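Local coordinates for protein tyrosinase (Aspergillus oryzae, PDB 6JU8) that probably oxidises L-tyrosine and L-dopa to L-dopaquinone with molecular oxygen at a dinuclear copper centre, the entry to melanin synthesis, at residues S38-I41 and Q42-L45; N133-A136 and D137-E141; I379-L382 and T383-Q387; V422-R425 and S426-K430. The protein carries 1 engineered substitution. One frame throughout, in Å; residues are numbered along the deposited sequence. Where two conformers were deposited one is given.

Interaction 1. Residues S38-I41 and Q42-L45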
loop_
_atom_site.group_PDB
_atom_site.type_symbol
_atom_site.label_atom_id
_atom_site.label_comp_id
_atom_site.label_asym_id
_atom_site.label_seq_id
_atom_site.Cartn_x
_atom_site.Cartn_y
_atom_site.Cartn_z
ATOM N N SER A 38 5.543 -25.697 9.346
ATOM C CA SER A 38 6.161 -25.102 8.157
ATOM C C SER A 38 6.219 -26.027 6.942
ATOM O O SER A 38 7.293 -26.346 6.402
ATOM C CB SER A 38 7.579 -24.621 8.483
ATOM O OG SER A 38 7.592 -23.877 9.690
ATOM N N ASN A 39 5.032 -26.455 6.499
ATOM C CA ASN A 39 4.821 -27.330 5.357
ATOM C C ASN A 39 4.878 -26.526 4.061
ATOM O O ASN A 39 3.877 -26.539 3.353
ATOM C CB ASN A 39 3.455 -28.036 5.503
ATOM C CG ASN A 39 3.432 -28.928 6.729
ATOM O OD1 ASN A 39 4.139 -29.946 6.747
ATOM N ND2 ASN A 39 2.665 -28.580 7.755
ATOM N N ARG A 40 6.012 -25.864 3.843
ATOM C CA ARG A 40 6.102 -24.761 2.905
ATOM C C ARG A 40 6.781 -25.153 1.609
ATOM O O ARG A 40 7.240 -24.251 0.895
ATOM C CB ARG A 40 6.897 -23.602 3.522
ATOM C CG ARG A 40 6.170 -22.820 4.587
ATOM C CD ARG A 40 7.038 -21.705 5.179
ATOM N NE ARG A 40 6.353 -21.113 6.327
ATOM C CZ ARG A 40 5.808 -19.910 6.358
ATOM N NH1 ARG A 40 5.849 -19.092 5.309
ATOM N NH2 ARG A 40 5.215 -19.503 7.472
ATOM N N ILE A 41 6.820 -26.456 1.246
ATOM C CA ILE A 41 7.551 -26.721 -0.007
ATOM C C ILE A 41 6.795 -26.133 -1.187
ATOM O O ILE A 41 7.424 -25.446 -2.000
ATOM C CB ILE A 41 7.826 -28.213 -0.236
ATOM C CG1 ILE A 41 8.784 -28.805 0.788
ATOM C CG2 ILE A 41 8.343 -28.443 -1.655
ATOM C CD1 ILE A 41 8.925 -30.313 0.735
ATOM N N GLN A 42 5.479 -26.362 -1.325
ATOM C CA GLN A 42 4.790 -25.792 -2.495
ATOM C C GLN A 42 4.850 -24.277 -2.495
ATOM O O GLN A 42 5.015 -23.639 -3.549
ATOM C CB GLN A 42 3.330 -26.253 -2.578
ATOM C CG GLN A 42 3.184 -27.700 -3.031
ATOM C CD GLN A 42 1.737 -28.109 -3.176
ATOM O OE1 GLN A 42 0.870 -27.266 -3.359
ATOM N NE2 GLN A 42 1.477 -29.405 -3.195
ATOM N N LEU A 43 4.700 -23.643 -1.321
ATOM C CA LEU A 43 4.805 -22.184 -1.265
ATOM C C LEU A 43 6.181 -21.706 -1.711
ATOM O O LEU A 43 6.332 -20.728 -2.472
ATOM C CB LEU A 43 4.518 -21.680 0.150
ATOM C CG LEU A 43 4.692 -20.178 0.392
ATOM C CD1 LEU A 43 3.715 -19.372 -0.459
ATOM C CD2 LEU A 43 4.470 -19.849 1.867
ATOM N N THR A 44 7.223 -22.404 -1.247
ATOM C CA THR A 44 8.572 -22.050 -1.691
ATOM C C THR A 44 8.744 -22.233 -3.191
ATOM O O THR A 44 9.280 -21.369 -3.891
ATOM C CB THR A 44 9.586 -22.917 -0.929
ATOM O OG1 THR A 44 9.509 -22.635 0.475
ATOM C CG2 THR A 44 11.034 -22.618 -1.350
ATOM N N LEU A 45 8.265 -23.355 -3.731
ATOM C CA LEU A 45 8.369 -23.609 -5.167
ATOM C C LEU A 45 7.673 -22.517 -5.969
ATOM O O LEU A 45 8.161 -22.024 -6.989
ATOM C CB LEU A 45 7.739 -24.976 -5.462
ATOM C CG LEU A 45 8.569 -26.210 -5.090
ATOM C CD1 LEU A 45 7.736 -27.473 -5.319
ATOM C CD2 LEU A 45 9.901 -26.216 -5.842
HETATM O O HOH W 1 3.944 -28.160 0.363
#
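Two donors from Thr44 meet Arg40 O on the packed side of this first helical turn. The hydroxyl OG1 of Thr44 donates to Arg40 O at 2.8 Å and its amide N does so at the same distance, the two arriving from opposite faces of the carbonyl plane. A chi1 of -63° sets OG1 beside its own backbone N, which brings it back over the preceding turn; the same OG1 also hydrogen-bonds Leu182 N of strand 178-182. One residue on, Leu45 N donates to Ile41 O in a nearly straight bond of 2.8 Å. Alongside it the two side chains run the same way, with Ile41 CG2 against Leu45 CD1 at 3.8 Å, and Trp138 of helix 135-144 touches both. The Arg40 chain, extended from CG to NE, lies beside Leu43 and passes NH1 by CD2 at 3.8 Å, obliquely to the guanidinium, on its way to a hydrogen bond with Lys180 O. The other side is looser: Asn39, at the centre of an inverse gamma turn, is exposed, and a water accepts from Gln42 N at 2.9 Å while giving only a weak bond to Asn39 O. With Arg40 in the N-cap position, the geometry is that of a helix N-terminus, here the start of helix 41-55 after the loop from helix 26-34.

Interaction 2. Residues N133-A136 and D137-E141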
loop_
_atom_site.group_PDB
_atom_site.type_symbol
_atom_site.label_atom_id
_atom_site.label_comp_id
_atom_site.label_asym_id
_atom_site.label_seq_id
_atom_site.Cartn_x
_atom_site.Cartn_y
_atom_site.Cartn_z
ATOM N N ASN A 133 19.139 -35.914 -1.450
ATOM C CA ASN A 133 18.281 -36.628 -0.503
ATOM C C ASN A 133 16.890 -36.024 -0.387
ATOM O O ASN A 133 15.985 -36.552 0.254
ATOM C CB ASN A 133 18.942 -36.666 0.874
ATOM C CG ASN A 133 18.877 -35.344 1.610
ATOM O OD1 ASN A 133 17.991 -35.125 2.439
ATOM N ND2 ASN A 133 19.824 -34.457 1.324
ATOM N N GLY A 134 16.700 -34.870 -1.012
ATOM C CA GLY A 134 15.425 -34.183 -0.892
ATOM C C GLY A 134 14.683 -34.118 -2.210
ATOM O O GLY A 134 13.526 -33.684 -2.242
ATOM N N LYS A 135 15.338 -34.528 -3.290
ATOM C CA LYS A 135 14.759 -34.421 -4.616
ATOM C C LYS A 135 13.399 -35.083 -4.731
ATOM O O LYS A 135 12.470 -34.463 -5.262
ATOM C CB LYS A 135 15.722 -35.028 -5.654
ATOM C CG LYS A 135 17.076 -34.332 -5.588
ATOM C CD LYS A 135 17.041 -33.017 -6.360
ATOM C CE LYS A 135 18.265 -32.924 -7.261
ATOM N NZ LYS A 135 17.929 -33.175 -8.694
ATOM N N ALA A 136 13.265 -36.340 -4.299
ATOM C CA ALA A 136 11.984 -37.026 -4.508
ATOM C C ALA A 136 10.854 -36.292 -3.794
ATOM O O ALA A 136 9.775 -36.124 -4.361
ATOM C CB ALA A 136 12.046 -38.481 -4.078
ATOM N N ASP A 137 11.078 -35.856 -2.558
ATOM C CA ASP A 137 10.072 -35.109 -1.814
ATOM C C ASP A 137 9.704 -33.791 -2.505
ATOM O O ASP A 137 8.516 -33.495 -2.646
ATOM C CB ASP A 137 10.538 -34.775 -0.397
ATOM C CG ASP A 137 10.534 -35.922 0.585
ATOM O OD1 ASP A 137 9.911 -36.966 0.305
ATOM O OD2 ASP A 137 11.169 -35.765 1.660
ATOM N N TRP A 138 10.697 -33.005 -2.929
ATOM C CA TRP A 138 10.426 -31.736 -3.612
ATOM C C TRP A 138 9.753 -31.948 -4.959
ATOM O O TRP A 138 8.819 -31.237 -5.362
ATOM C CB TRP A 138 11.712 -30.897 -3.745
ATOM C CG TRP A 138 12.031 -30.186 -2.455
ATOM C CD1 TRP A 138 12.472 -30.788 -1.307
ATOM C CD2 TRP A 138 11.938 -28.790 -2.146
ATOM N NE1 TRP A 138 12.661 -29.853 -0.314
ATOM C CE2 TRP A 138 12.339 -28.614 -0.798
ATOM C CE3 TRP A 138 11.559 -27.653 -2.865
ATOM C CZ2 TRP A 138 12.370 -27.374 -0.167
ATOM C CZ3 TRP A 138 11.588 -26.420 -2.236
ATOM C CH2 TRP A 138 11.992 -26.277 -0.894
ATOM N N GLU A 139 10.212 -32.970 -5.679
ATOM C CA GLU A 139 9.613 -33.292 -6.974
ATOM C C GLU A 139 8.156 -33.711 -6.801
ATOM O O GLU A 139 7.309 -33.285 -7.591
ATOM C CB GLU A 139 10.427 -34.380 -7.694
ATOM C CG GLU A 139 11.785 -33.901 -8.211
ATOM C CD GLU A 139 12.640 -35.051 -8.702
ATOM O OE1 GLU A 139 12.070 -36.159 -8.828
ATOM O OE2 GLU A 139 13.857 -34.883 -8.952
ATOM N N ASN A 140 7.874 -34.533 -5.792
ATOM C CA ASN A 140 6.521 -34.951 -5.484
ATOM C C ASN A 140 5.609 -33.749 -5.262
ATOM O O ASN A 140 4.466 -33.698 -5.718
ATOM C CB ASN A 140 6.514 -35.815 -4.217
ATOM C CG ASN A 140 5.094 -36.250 -3.895
ATOM O OD1 ASN A 140 4.570 -37.145 -4.566
ATOM N ND2 ASN A 140 4.473 -35.628 -2.897
ATOM N N GLU A 141 6.124 -32.760 -4.516
ATOM C CA GLU A 141 5.304 -31.566 -4.264
ATOM C C GLU A 141 5.100 -30.743 -5.525
ATOM O O GLU A 141 3.995 -30.248 -5.770
ATOM C CB GLU A 141 5.941 -30.727 -3.162
ATOM C CG GLU A 141 5.940 -31.406 -1.810
ATOM C CD GLU A 141 4.649 -31.333 -1.042
ATOM O OE1 GLU A 141 3.725 -30.571 -1.393
ATOM O OE2 GLU A 141 4.544 -32.048 -0.028
HETATM O O HOH W 2 13.296 -36.826 -0.801
HETATM O O HOH W 3 15.376 -32.731 -9.743
#
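The indole of Trp138 meets Gly134 at its edge: Gly134 O lies near the ring plane, 3.2 Å from CD1. Phe125 and Ile126 of helix 103-129 and Pro184 of a loop also touch the Trp138 side chain, which is buried, whereas Ala136 and Asp137 lie on the exposed flank. The carboxylate of Glu139 folds back over the preceding turn, its OE2 3.8 Å from Lys135 CB. Its CG stands beside the backbone N (chi1 -71°) and the chain is extended beyond it, which carries the acid back along Lys135. The ammonium and carboxylate do not quite meet, NZ and OE2 being 4.4 Å apart; a water joins them, accepting from Lys135 NZ and donating to Glu139 OE2, each at 2.8 Å. This is the i to i+4 pattern of the opening turns of helix 135-144, where Trp138 N donates to Gly134 O at 3.0 Å, Glu139 N to Lys135 O at 2.7 Å and Asn140 N to Ala136 O. At the N-terminal end a second water receives the amide of Asp137 and donates to Asn133 O, linking the helix to the residue before Gly134.

Interaction 3. Residues I379-L382 and T383-Q387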
loop_
_atom_site.group_PDB
_atom_site.type_symbol
_atom_site.label_atom_id
_atom_site.label_comp_id
_atom_site.label_asym_id
_atom_site.label_seq_id
_atom_site.Cartn_x
_atom_site.Cartn_y
_atom_site.Cartn_z
ATOM N N ILE A 379 -12.349 -18.025 -12.495
ATOM C CA ILE A 379 -13.292 -17.976 -13.627
ATOM C C ILE A 379 -13.301 -19.321 -14.342
ATOM O O ILE A 379 -14.368 -19.795 -14.772
ATOM C CB ILE A 379 -12.952 -16.801 -14.544
ATOM C CG1 ILE A 379 -13.102 -15.467 -13.794
ATOM C CG2 ILE A 379 -13.749 -16.834 -15.844
ATOM C CD1 ILE A 379 -14.500 -15.228 -13.239
ATOM N N ASP A 380 -12.135 -19.961 -14.445
ATOM C CA ASP A 380 -12.065 -21.304 -15.031
ATOM C C ASP A 380 -12.840 -22.318 -14.206
ATOM O O ASP A 380 -13.552 -23.178 -14.750
ATOM C CB ASP A 380 -10.590 -21.739 -15.157
ATOM C CG ASP A 380 -10.533 -22.975 -16.046
ATOM O OD1 ASP A 380 -10.834 -22.806 -17.247
ATOM O OD2 ASP A 380 -10.239 -24.083 -15.548
ATOM N N ARG A 381 -12.697 -22.235 -12.886
ATOM C CA ARG A 381 -13.433 -23.100 -11.944
ATOM C C ARG A 381 -14.944 -22.907 -12.064
ATOM O O ARG A 381 -15.708 -23.877 -12.088
ATOM C CB ARG A 381 -12.913 -22.789 -10.532
ATOM C CG ARG A 381 -13.676 -23.562 -9.432
ATOM C CD ARG A 381 -12.950 -23.331 -8.093
ATOM N NE ARG A 381 -13.762 -23.755 -6.963
ATOM C CZ ARG A 381 -14.704 -22.992 -6.398
ATOM N NH1 ARG A 381 -14.961 -21.769 -6.872
ATOM N NH2 ARG A 381 -15.410 -23.445 -5.377
ATOM N N LEU A 382 -15.384 -21.646 -12.129
ATOM C CA LEU A 382 -16.813 -21.373 -12.284
ATOM C C LEU A 382 -17.328 -21.950 -13.597
ATOM O O LEU A 382 -18.424 -22.504 -13.662
ATOM C CB LEU A 382 -17.080 -19.873 -12.239
ATOM C CG LEU A 382 -16.864 -19.211 -10.864
ATOM C CD1 LEU A 382 -17.039 -17.709 -10.989
ATOM C CD2 LEU A 382 -17.800 -19.798 -9.814
ATOM N N THR A 383 -16.519 -21.856 -14.646
ATOM C CA THR A 383 -16.873 -22.477 -15.927
ATOM C C THR A 383 -17.008 -23.984 -15.737
ATOM O O THR A 383 -17.979 -24.591 -16.243
ATOM C CB THR A 383 -15.855 -22.140 -17.012
ATOM O OG1 THR A 383 -15.812 -20.713 -17.177
ATOM C CG2 THR A 383 -16.298 -22.722 -18.350
ATOM N N ALA A 384 -16.037 -24.626 -15.086
ATOM C CA ALA A 384 -16.090 -26.078 -14.887
ATOM C C ALA A 384 -17.284 -26.466 -14.051
ATOM O O ALA A 384 -17.956 -27.472 -14.324
ATOM C CB ALA A 384 -14.782 -26.521 -14.211
ATOM N N ILE A 385 -17.597 -25.699 -12.997
ATOM C CA ILE A 385 -18.818 -25.974 -12.206
ATOM C C ILE A 385 -20.061 -25.918 -13.078
ATOM O O ILE A 385 -20.921 -26.816 -13.069
ATOM C CB ILE A 385 -18.966 -24.974 -11.042
ATOM C CG1 ILE A 385 -17.827 -25.120 -10.030
ATOM C CG2 ILE A 385 -20.336 -25.133 -10.380
ATOM C CD1 ILE A 385 -17.718 -23.970 -9.047
ATOM N N TRP A 386 -20.166 -24.824 -13.851
ATOM C CA TRP A 386 -21.381 -24.636 -14.650
ATOM C C TRP A 386 -21.467 -25.740 -15.689
ATOM O O TRP A 386 -22.562 -26.272 -15.928
ATOM C CB TRP A 386 -21.371 -23.238 -15.289
ATOM C CG TRP A 386 -22.655 -22.913 -15.980
ATOM C CD1 TRP A 386 -23.720 -22.284 -15.378
ATOM C CD2 TRP A 386 -23.054 -23.182 -17.333
ATOM N NE1 TRP A 386 -24.735 -22.135 -16.282
ATOM C CE2 TRP A 386 -24.358 -22.679 -17.496
ATOM C CE3 TRP A 386 -22.423 -23.782 -18.425
ATOM C CZ2 TRP A 386 -25.079 -22.756 -18.695
ATOM C CZ3 TRP A 386 -23.140 -23.857 -19.621
ATOM C CH2 TRP A 386 -24.433 -23.359 -19.759
ATOM N N GLN A 387 -20.341 -26.122 -16.301
ATOM C CA GLN A 387 -20.379 -27.229 -17.267
ATOM C C GLN A 387 -20.890 -28.511 -16.603
ATOM O O GLN A 387 -21.670 -29.250 -17.191
ATOM C CB GLN A 387 -19.004 -27.499 -17.850
ATOM C CG GLN A 387 -18.467 -26.447 -18.814
ATOM C CD GLN A 387 -17.089 -26.892 -19.273
ATOM O OE1 GLN A 387 -16.067 -26.375 -18.804
ATOM N NE2 GLN A 387 -17.027 -27.886 -20.153
#
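Thr383 spends both its hydroxyl and its amide on one acceptor, OG1 and N each donating to Ile379 O at 3.0 Å, one on either side of the carbonyl plane, and in this way a buried polar group is satisfied within the helix. The backbone ladder continues with Ala384 N to Asp380 O, Ile385 N to Arg381 O at 2.8 Å, and Trp386 N to Leu382 O at 2.9 Å. Beyond these bonds Arg381 reaches out, its CG opposite the backbone N (chi1 176°) and the chain extended to NE, and Ile385 CD1 sits over the centre of one guanidinium face, 4.1 Å above its plane. The rotation of that flat group is fixed at its nitrogens, NH1 bonding Asn378 OD1 and NH2 the hydroxyl of Tyr456. Ile385 CD1 also approaches Leu382 CD2 at 4.2 Å, an apolar contact. In the common central domain of tyrosinase these turns follow the copper ligand His376, and Ile379 lies beside the copper held by His332, His336 and His376. Helix 371-389 lies against helix 328-340 through Ile379 and Leu382, helix 103-129 through Thr383, Ala384 and the Asp380-Arg108 salt bridge, and helix 448-456 through Arg381 and Ile385.

Interaction 4. Residues V422-R425 and S426-K430; sequences VFFR and SDDVK
Asp428 OD2 is gripped by the amide of Arg425, at 2.8 Å, and by a water that donates to it at 2.6 Å. The amide comes from above the carboxylate plane, 41° out of it. The same water gives its other hydrogen to Phe423 O at 2.8 Å, linking the backbone of Phe423 to the acid. Asp428 can reach back because its CG lies beside its own backbone N (chi1 -61°), which turns the carboxylate over the loop toward Arg425. In return Asp428 N donates to Arg425 O at 2.9 Å, a bent bond whose donor stands well above the carbonyl plane. This reciprocal pair closes the single 3-10 turn of residues 426-428 that follows strand 420-423, a strand paired antiparallel with 412-415. The Phe424 ring crosses the Val429 side chain at about a right angle, CE2 touching CG1 at 3.7 Å, while Asp428 CB lies 4.0 Å from Phe424 CD2, oblique to the ring. Val109 of helix 103-129 packs on both Phe424 and Val429. The charged end of Arg425 leads off from the turn to a salt bridge with Asp407, and Ser426 OG hydrogen-bonds Thr105 OG1 of helix 103-129.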
loop_
_atom_site.group_PDB
_atom_site.type_symbol
_atom_site.label_atom_id
_atom_site.label_comp_id
_atom_site.label_asym_id
_atom_site.label_seq_id
_atom_site.Cartn_x
_atom_site.Cartn_y
_atom_site.Cartn_z
ATOM N N VAL A 422 -0.837 -27.220 -34.200
ATOM C CA VAL A 422 -2.048 -26.500 -34.553
ATOM C C VAL A 422 -2.369 -25.499 -33.439
ATOM O O VAL A 422 -1.789 -25.606 -32.355
ATOM C CB VAL A 422 -3.260 -27.425 -34.743
ATOM C CG1 VAL A 422 -3.048 -28.382 -35.904
ATOM C CG2 VAL A 422 -3.547 -28.196 -33.447
ATOM N N PHE A 423 -3.289 -24.577 -33.702
ATOM C CA PHE A 423 -3.814 -23.784 -32.585
ATOM C C PHE A 423 -4.804 -24.600 -31.763
ATOM O O PHE A 423 -5.561 -25.418 -32.312
ATOM C CB PHE A 423 -4.499 -22.529 -33.110
ATOM C CG PHE A 423 -3.534 -21.481 -33.609
ATOM C CD1 PHE A 423 -2.601 -20.919 -32.735
ATOM C CD2 PHE A 423 -3.568 -21.052 -34.921
ATOM C CE1 PHE A 423 -1.738 -19.936 -33.186
ATOM C CE2 PHE A 423 -2.698 -20.078 -35.363
ATOM C CZ PHE A 423 -1.770 -19.509 -34.505
ATOM N N PHE A 424 -4.884 -24.314 -30.469
ATOM C CA PHE A 424 -6.014 -24.753 -29.656
ATOM C C PHE A 424 -7.349 -24.302 -30.247
ATOM O O PHE A 424 -7.468 -23.235 -30.843
ATOM C CB PHE A 424 -5.910 -24.194 -28.234
ATOM C CG PHE A 424 -5.136 -25.065 -27.270
ATOM C CD1 PHE A 424 -3.755 -25.012 -27.157
ATOM C CD2 PHE A 424 -5.831 -25.951 -26.455
ATOM C CE1 PHE A 424 -3.073 -25.818 -26.251
ATOM C CE2 PHE A 424 -5.163 -26.771 -25.561
ATOM C CZ PHE A 424 -3.787 -26.699 -25.470
ATOM N N ARG A 425 -8.363 -25.135 -30.046
ATOM C CA ARG A 425 -9.764 -24.843 -30.314
ATOM C C ARG A 425 -10.559 -25.146 -29.050
ATOM O O ARG A 425 -10.108 -25.939 -28.222
ATOM C CB ARG A 425 -10.298 -25.662 -31.503
ATOM C CG ARG A 425 -9.558 -25.264 -32.780
ATOM C CD ARG A 425 -10.493 -24.912 -33.910
ATOM N NE ARG A 425 -9.716 -24.414 -35.051
ATOM C CZ ARG A 425 -9.873 -24.898 -36.273
ATOM N NH1 ARG A 425 -10.779 -25.857 -36.453
ATOM N NH2 ARG A 425 -9.159 -24.434 -37.286
ATOM N N SER A 426 -11.734 -24.554 -28.914
ATOM C CA SER A 426 -12.508 -24.681 -27.692
ATOM C C SER A 426 -12.810 -26.130 -27.366
ATOM O O SER A 426 -12.731 -26.528 -26.193
ATOM C CB SER A 426 -13.818 -23.882 -27.840
ATOM O OG SER A 426 -13.516 -22.484 -27.851
ATOM N N ASP A 427 -13.143 -26.965 -28.372
ATOM C CA ASP A 427 -13.467 -28.356 -28.038
ATOM C C ASP A 427 -12.281 -29.083 -27.417
ATOM O O ASP A 427 -12.476 -30.050 -26.675
ATOM C CB ASP A 427 -13.908 -29.092 -29.301
ATOM C CG ASP A 427 -15.342 -28.839 -29.682
ATOM O OD1 ASP A 427 -16.137 -28.409 -28.835
ATOM O OD2 ASP A 427 -15.726 -29.115 -30.826
ATOM N N ASP A 428 -11.048 -28.652 -27.673
ATOM C CA ASP A 428 -9.857 -29.269 -27.090
ATOM C C ASP A 428 -9.838 -29.175 -25.569
ATOM O O ASP A 428 -9.250 -30.038 -24.918
ATOM C CB ASP A 428 -8.564 -28.643 -27.615
ATOM C CG ASP A 428 -8.394 -28.798 -29.110
ATOM O OD1 ASP A 428 -8.853 -29.813 -29.679
ATOM O OD2 ASP A 428 -7.799 -27.902 -29.740
ATOM N N VAL A 429 -10.510 -28.144 -25.037
ATOM C CA VAL A 429 -10.464 -27.933 -23.587
ATOM C C VAL A 429 -11.831 -28.033 -22.945
ATOM O O VAL A 429 -12.021 -27.590 -21.804
ATOM C CB VAL A 429 -9.770 -26.598 -23.227
ATOM C CG1 VAL A 429 -8.348 -26.629 -23.760
ATOM C CG2 VAL A 429 -10.568 -25.402 -23.756
ATOM N N LYS A 430 -12.808 -28.626 -23.630
ATOM C CA LYS A 430 -14.129 -28.839 -23.015
ATOM C C LYS A 430 -13.996 -29.627 -21.725
ATOM O O LYS A 430 -14.615 -29.327 -20.696
ATOM C CB LYS A 430 -15.024 -29.582 -24.023
ATOM C CG LYS A 430 -16.427 -29.888 -23.506
ATOM C CD LYS A 430 -17.098 -30.952 -24.364
ATOM C CE LYS A 430 -17.619 -30.358 -25.662
ATOM N NZ LYS A 430 -18.334 -31.379 -26.490
HETATM O O HOH W 4 -6.598 -28.038 -32.022
#

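Overall arrangement
The four contacts follow one another along the chain, each local, between residues three to five apart, and form two touching pairs. Interactions 1 and 2, with centres 12 Å apart, lie on the same side of the chain's centre, where helix 41-55 meets helix 135-144 and Gln42 NE2 probably bonds Glu141 OE1. Interactions 3 and 4, 16 Å apart between centres, join through a probable hydrogen bond from Gln387 NE2 to Lys430 O. Between the pairs, centres stand 27 to 33 Å apart. Interaction 3 is the one beside copper. Helix 103-129, which carries the copper ligand His107, touches all four and is therefore their common neighbour.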